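Local coordinates for NTF2-like Protein (PDB 3DMC) that is of unknown function but adopts the SnoaL-like, NTF2-type fold, in which a curved sheet and helices typically enclose a pocket, at residues 86-98 with 105-117. Residues are numbered along the deposited sequence; the frame is centred on the assembly and turned at random. Where two conformers were deposited one is given.
With ACT (acetate ion), chain C.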
loop_
_atom_site.group_PDB
_atom_site.type_symbol
_atom_site.label_atom_id
_atom_site.label_comp_id
_atom_site.label_asym_id
_atom_site.label_seq_id
_atom_site.Cartn_x
_atom_site.Cartn_y
_atom_site.Cartn_z
ATOM N N ASN A 86 12.710 1.678 -3.622
ATOM C CA ASN A 86 13.871 0.774 -3.830
ATOM C C ASN A 86 14.486 1.103 -5.194
ATOM O O ASN A 86 14.325 2.220 -5.685
ATOM C CB ASN A 86 13.506 -0.705 -3.637
ATOM C CG ASN A 86 12.483 -1.236 -4.641
ATOM O OD1 ASN A 86 12.375 -0.753 -5.747
ATOM N ND2 ASN A 86 11.750 -2.311 -4.245
ATOM N N GLU A 87 15.203 0.152 -5.794
ATOM C CA GLU A 87 15.886 0.448 -7.065
ATOM C C GLU A 87 14.909 0.798 -8.199
ATOM O O GLU A 87 15.260 1.546 -9.095
ATOM C CB GLU A 87 16.776 -0.706 -7.513
ATOM C CG GLU A 87 17.957 -0.949 -6.630
ATOM C CD GLU A 87 18.922 -1.947 -7.239
ATOM O OE1 GLU A 87 18.522 -2.628 -8.206
ATOM O OE2 GLU A 87 20.074 -2.048 -6.759
ATOM N N THR A 88 13.690 0.266 -8.124
ATOM C CA THR A 88 12.719 0.370 -9.214
ATOM C C THR A 88 11.287 0.803 -8.884
ATOM O O THR A 88 10.586 1.245 -9.747
ATOM C CB THR A 88 12.641 -0.952 -10.048
ATOM O OG1 THR A 88 12.068 -1.987 -9.257
ATOM C CG2 THR A 88 14.027 -1.360 -10.486
ATOM N N THR A 89 10.915 0.759 -7.608
ATOM C CA THR A 89 9.532 0.921 -7.178
ATOM C C THR A 89 9.461 2.059 -6.176
ATOM O O THR A 89 10.342 2.212 -5.322
ATOM C CB THR A 89 9.006 -0.372 -6.495
ATOM O OG1 THR A 89 9.100 -1.491 -7.385
ATOM C CG2 THR A 89 7.561 -0.247 -6.062
ATOM N N VAL A 90 8.386 2.831 -6.294
ATOM C CA VAL A 90 8.079 3.888 -5.311
ATOM C C VAL A 90 6.638 3.750 -4.883
ATOM O O VAL A 90 5.731 3.517 -5.715
ATOM C CB VAL A 90 8.288 5.302 -5.876
ATOM C CG1 VAL A 90 8.158 6.287 -4.759
ATOM C CG2 VAL A 90 9.691 5.416 -6.553
ATOM N N VAL A 91 6.425 3.864 -3.579
ATOM C CA VAL A 91 5.057 3.812 -3.031
ATOM C C VAL A 91 4.787 5.119 -2.327
ATOM O O VAL A 91 5.626 5.638 -1.580
ATOM C CB VAL A 91 4.853 2.670 -1.981
ATOM C CG1 VAL A 91 3.408 2.643 -1.414
ATOM C CG2 VAL A 91 5.205 1.290 -2.544
ATOM N N PHE A 92 3.611 5.631 -2.639
ATOM C CA PHE A 92 3.050 6.856 -2.089
ATOM C C PHE A 92 1.859 6.474 -1.222
ATOM O O PHE A 92 0.885 5.946 -1.714
ATOM C CB PHE A 92 2.589 7.756 -3.244
ATOM C CG PHE A 92 3.702 8.215 -4.129
ATOM C CD1 PHE A 92 4.117 7.417 -5.231
ATOM C CD2 PHE A 92 4.340 9.428 -3.904
ATOM C CE1 PHE A 92 5.142 7.830 -6.035
ATOM C CE2 PHE A 92 5.369 9.836 -4.730
ATOM C CZ PHE A 92 5.770 9.039 -5.781
ATOM N N GLU A 93 1.958 6.783 0.068
ATOM C CA GLU A 93 0.875 6.587 1.003
ATOM C C GLU A 93 0.297 7.969 1.265
ATOM O O GLU A 93 0.985 8.874 1.800
ATOM C CB GLU A 93 1.346 5.971 2.318
ATOM C CG GLU A 93 1.852 4.548 2.233
ATOM C CD GLU A 93 2.351 4.052 3.573
ATOM O OE1 GLU A 93 1.530 4.082 4.540
ATOM O OE2 GLU A 93 3.539 3.648 3.645
ATOM N N PHE A 94 -0.970 8.101 0.904
ATOM C CA PHE A 94 -1.652 9.404 0.943
ATOM C C PHE A 94 -3.108 9.358 1.446
ATOM O O PHE A 94 -3.717 8.292 1.609
ATOM C CB PHE A 94 -1.521 10.153 -0.398
ATOM C CG PHE A 94 -2.257 9.509 -1.546
ATOM C CD1 PHE A 94 -1.646 8.567 -2.367
ATOM C CD2 PHE A 94 -3.573 9.857 -1.815
ATOM C CE1 PHE A 94 -2.339 7.996 -3.413
ATOM C CE2 PHE A 94 -4.259 9.281 -2.849
ATOM C CZ PHE A 94 -3.648 8.345 -3.657
ATOM N N ARG A 95 -3.632 10.554 1.710
ATOM C CA ARG A 95 -5.037 10.745 2.142
ATOM C C ARG A 95 -5.687 11.640 1.118
ATOM O O ARG A 95 -5.056 12.609 0.654
ATOM C CB ARG A 95 -5.115 11.377 3.561
ATOM C CG ARG A 95 -4.592 10.486 4.699
ATOM C CD ARG A 95 -4.296 11.220 6.001
ATOM N NE ARG A 95 -5.509 11.934 6.437
ATOM C CZ ARG A 95 -5.711 13.247 6.277
ATOM N NH1 ARG A 95 -4.781 14.008 5.708
ATOM N NH2 ARG A 95 -6.853 13.808 6.688
ATOM N N ASP A 96 -6.906 11.279 0.701
ATOM C CA ASP A 96 -7.584 12.045 -0.321
ATOM C C ASP A 96 -9.048 12.280 0.008
ATOM O O ASP A 96 -9.638 11.688 0.943
ATOM C CB ASP A 96 -7.351 11.473 -1.730
ATOM C CG ASP A 96 -8.001 10.113 -1.978
ATOM O OD1 ASP A 96 -8.648 9.550 -1.067
ATOM O OD2 ASP A 96 -7.829 9.619 -3.130
ATOM N N GLU A 97 -9.592 13.208 -0.744
ATOM C CA GLU A 97 -11.017 13.525 -0.640
ATOM C C GLU A 97 -11.565 14.285 -1.815
ATOM O O GLU A 97 -10.869 15.063 -2.467
ATOM C CB GLU A 97 -11.300 14.306 0.618
ATOM C CG GLU A 97 -10.676 15.646 0.652
ATOM C CD GLU A 97 -11.038 16.392 1.929
ATOM O OE1 GLU A 97 -11.737 15.795 2.787
ATOM O OE2 GLU A 97 -10.635 17.563 2.065
ATOM N N GLY A 98 -12.839 14.021 -2.046
ATOM C CA GLY A 98 -13.627 14.715 -3.094
ATOM C C GLY A 98 -15.082 14.323 -3.093
ATOM O O GLY A 98 -15.473 13.367 -2.445
ATOM N N TYR A 105 -16.534 11.686 -0.331
ATOM C CA TYR A 105 -15.604 10.561 -0.378
ATOM C C TYR A 105 -14.298 11.002 0.274
ATOM O O TYR A 105 -13.747 12.072 0.005
ATOM C CB TYR A 105 -15.374 10.095 -1.828
ATOM C CG TYR A 105 -14.205 9.138 -2.048
ATOM C CD1 TYR A 105 -14.348 7.769 -1.822
ATOM C CD2 TYR A 105 -12.968 9.580 -2.460
ATOM C CE1 TYR A 105 -13.297 6.876 -2.008
ATOM C CE2 TYR A 105 -11.895 8.674 -2.677
ATOM C CZ TYR A 105 -12.065 7.311 -2.426
ATOM O OH TYR A 105 -11.012 6.405 -2.634
ATOM N N LYS A 106 -13.842 10.177 1.194
ATOM C CA LYS A 106 -12.538 10.347 1.827
ATOM C C LYS A 106 -11.874 8.999 1.944
ATOM O O LYS A 106 -12.539 8.014 2.235
ATOM C CB LYS A 106 -12.687 10.927 3.220
ATOM C CG LYS A 106 -13.272 12.312 3.268
ATOM C CD LYS A 106 -13.478 12.737 4.706
ATOM C CE LYS A 106 -12.179 13.240 5.325
ATOM N NZ LYS A 106 -12.404 14.078 6.552
ATOM N N ASN A 107 -10.576 8.942 1.691
ATOM C CA ASN A 107 -9.861 7.667 1.804
ATOM C C ASN A 107 -8.386 7.780 2.158
ATOM O O ASN A 107 -7.773 8.861 2.171
ATOM C CB ASN A 107 -10.042 6.862 0.513
ATOM C CG ASN A 107 -10.293 5.390 0.754
ATOM O OD1 ASN A 107 -10.161 4.873 1.878
ATOM N ND2 ASN A 107 -10.650 4.673 -0.337
ATOM N N ARG A 108 -7.849 6.629 2.491
ATOM C CA ARG A 108 -6.434 6.404 2.595
ATOM C C ARG A 108 -6.098 5.461 1.451
ATOM O O ARG A 108 -6.859 4.539 1.140
ATOM C CB ARG A 108 -6.014 5.802 3.947
ATOM C CG ARG A 108 -6.081 6.771 5.123
ATOM C CD ARG A 108 -5.489 6.234 6.377
ATOM N NE ARG A 108 -5.221 7.341 7.303
ATOM C CZ ARG A 108 -4.151 7.419 8.083
ATOM N NH1 ARG A 108 -3.222 6.470 8.060
ATOM N NH2 ARG A 108 -4.015 8.449 8.896
ATOM N N VAL A 109 -5.002 5.785 0.778
ATOM C CA VAL A 109 -4.591 5.062 -0.420
ATOM C C VAL A 109 -3.098 4.872 -0.433
ATOM O O VAL A 109 -2.337 5.706 0.013
ATOM C CB VAL A 109 -5.013 5.809 -1.707
ATOM C CG1 VAL A 109 -4.812 4.911 -2.957
ATOM C CG2 VAL A 109 -6.466 6.309 -1.608
ATOM N N ALA A 110 -2.691 3.740 -0.987
ATOM C CA ALA A 110 -1.316 3.555 -1.365
ATOM C C ALA A 110 -1.283 3.237 -2.849
ATOM O O ALA A 110 -1.954 2.350 -3.320
ATOM C CB ALA A 110 -0.659 2.440 -0.570
ATOM N N VAL A 111 -0.528 4.027 -3.587
ATOM C CA VAL A 111 -0.237 3.690 -4.974
ATOM C C VAL A 111 1.255 3.474 -5.140
ATOM O O VAL A 111 2.093 4.248 -4.670
ATOM C CB VAL A 111 -0.755 4.722 -6.004
ATOM C CG1 VAL A 111 -2.282 4.942 -5.833
ATOM C CG2 VAL A 111 0.040 6.033 -5.946
ATOM N N SER A 112 1.539 2.395 -5.847
ATOM C CA SER A 112 2.873 1.898 -6.079
ATOM C C SER A 112 3.168 1.987 -7.579
ATOM O O SER A 112 2.357 1.561 -8.387
ATOM C CB SER A 112 2.946 0.439 -5.595
ATOM O OG SER A 112 4.240 -0.095 -5.739
ATOM N N PHE A 113 4.278 2.632 -7.917
ATOM C CA PHE A 113 4.740 2.692 -9.324
ATOM C C PHE A 113 6.039 1.890 -9.485
ATOM O O PHE A 113 6.927 1.943 -8.611
ATOM C CB PHE A 113 5.118 4.149 -9.752
ATOM C CG PHE A 113 4.017 5.180 -9.633
ATOM C CD1 PHE A 113 2.698 4.846 -9.675
ATOM C CD2 PHE A 113 4.342 6.542 -9.591
ATOM C CE1 PHE A 113 1.696 5.809 -9.592
ATOM C CE2 PHE A 113 3.359 7.491 -9.519
ATOM C CZ PHE A 113 2.020 7.128 -9.537
ATOM N N ASP A 114 6.207 1.241 -10.638
ATOM C CA ASP A 114 7.545 0.832 -11.092
ATOM C C ASP A 114 8.019 1.829 -12.126
ATOM O O ASP A 114 7.246 2.265 -12.989
ATOM C CB ASP A 114 7.533 -0.552 -11.734
ATOM C CG ASP A 114 7.494 -1.660 -10.730
ATOM O OD1 ASP A 114 7.262 -1.409 -9.537
ATOM O OD2 ASP A 114 7.745 -2.812 -11.131
ATOM N N VAL A 115 9.301 2.134 -12.052
ATOM C CA VAL A 115 9.964 3.037 -13.005
ATOM C C VAL A 115 10.910 2.297 -13.924
ATOM O O VAL A 115 11.686 1.419 -13.511
ATOM C CB VAL A 115 10.740 4.142 -12.269
ATOM C CG1 VAL A 115 11.569 5.004 -13.239
ATOM C CG2 VAL A 115 9.786 5.031 -11.477
ATOM N N ARG A 116 10.816 2.686 -15.185
ATOM C CA ARG A 116 11.725 2.230 -16.240
ATOM C C ARG A 116 12.206 3.418 -17.069
ATOM O O ARG A 116 11.466 3.974 -17.897
ATOM C CB ARG A 116 11.065 1.177 -17.122
ATOM C CG ARG A 116 12.052 0.504 -18.092
ATOM C CD ARG A 116 11.348 -0.195 -19.267
ATOM N NE ARG A 116 10.505 -1.268 -18.775
ATOM C CZ ARG A 116 9.307 -1.576 -19.259
ATOM N NH1 ARG A 116 8.797 -0.912 -20.276
ATOM N NH2 ARG A 116 8.623 -2.557 -18.701
ATOM N N GLY A 117 13.450 3.794 -16.830
ATOM C CA GLY A 117 14.032 4.961 -17.508
ATOM C C GLY A 117 13.334 6.224 -17.074
ATOM O O GLY A 117 13.233 6.516 -15.886
HETATM C C ACT C . -8.567 6.970 -4.946
HETATM O O ACT C . -9.054 7.493 -3.894
HETATM O OXT ACT C . -9.043 5.847 -5.316
HETATM C CH3 ACT C . -7.454 7.599 -5.723
#
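F92 and V111 exchange two backbone hydrogen bonds, F92 N to V111 O being nearly straight at 176°, and the same pairing recurs at V90–F113, F94–V109, D96–N107 and G98–Y105. Axes approaching to 4.6 Å at 160° mark the strands as antiparallel; the unbroken one-to-one register from T89–D114 to G98–Y105 shows no bulge.

Apolar contacts gather on the face bearing F92, F94, V109, V111 and F113. The F94 ring lies flat against V109: CB of V109 stands 3.8 Å from the F94 ring centroid, a CH-pi contact displaced toward the rim, while V111 CG1 meets the ring edge near its plane. With CG held between backbone N and carbonyl carbon (chi1 68°), the ring swings across to the partner strand. Replacing F94 with an alanine is likely to strip V109 CB of the ring face that covers it and open a gap beside V111. F92 and F113 meet obliquely, their planes 52° apart.

Polar contacts on this face surround an acetate, probably from the crystallisation liquor. Y105 OH donates to acetate O at 2.6 Å and itself accepts from N107 ND2, with the phenol oxygen in the plane of the N107 amide. D96 OD2 is also 2.6 Å from acetate O.

On the reverse face, T89 OG1 donates to D114 OD1 (2.8 Å) from above the carboxylate plane. R95 and R108 run side by side; N134 O accepts from NE of both, and R95 NH1 also donates to S79 OG.

Helix 9-27 covers the F92 face, with F18 stacked on F92; strands 75-85 and 119-127 flank the hairpin. On the E93 face, E93 OE1 forms a salt bridge with R124 and a hydrogen bond with Y126 of the second subunit, and OE2 a hydrogen bond with its S112.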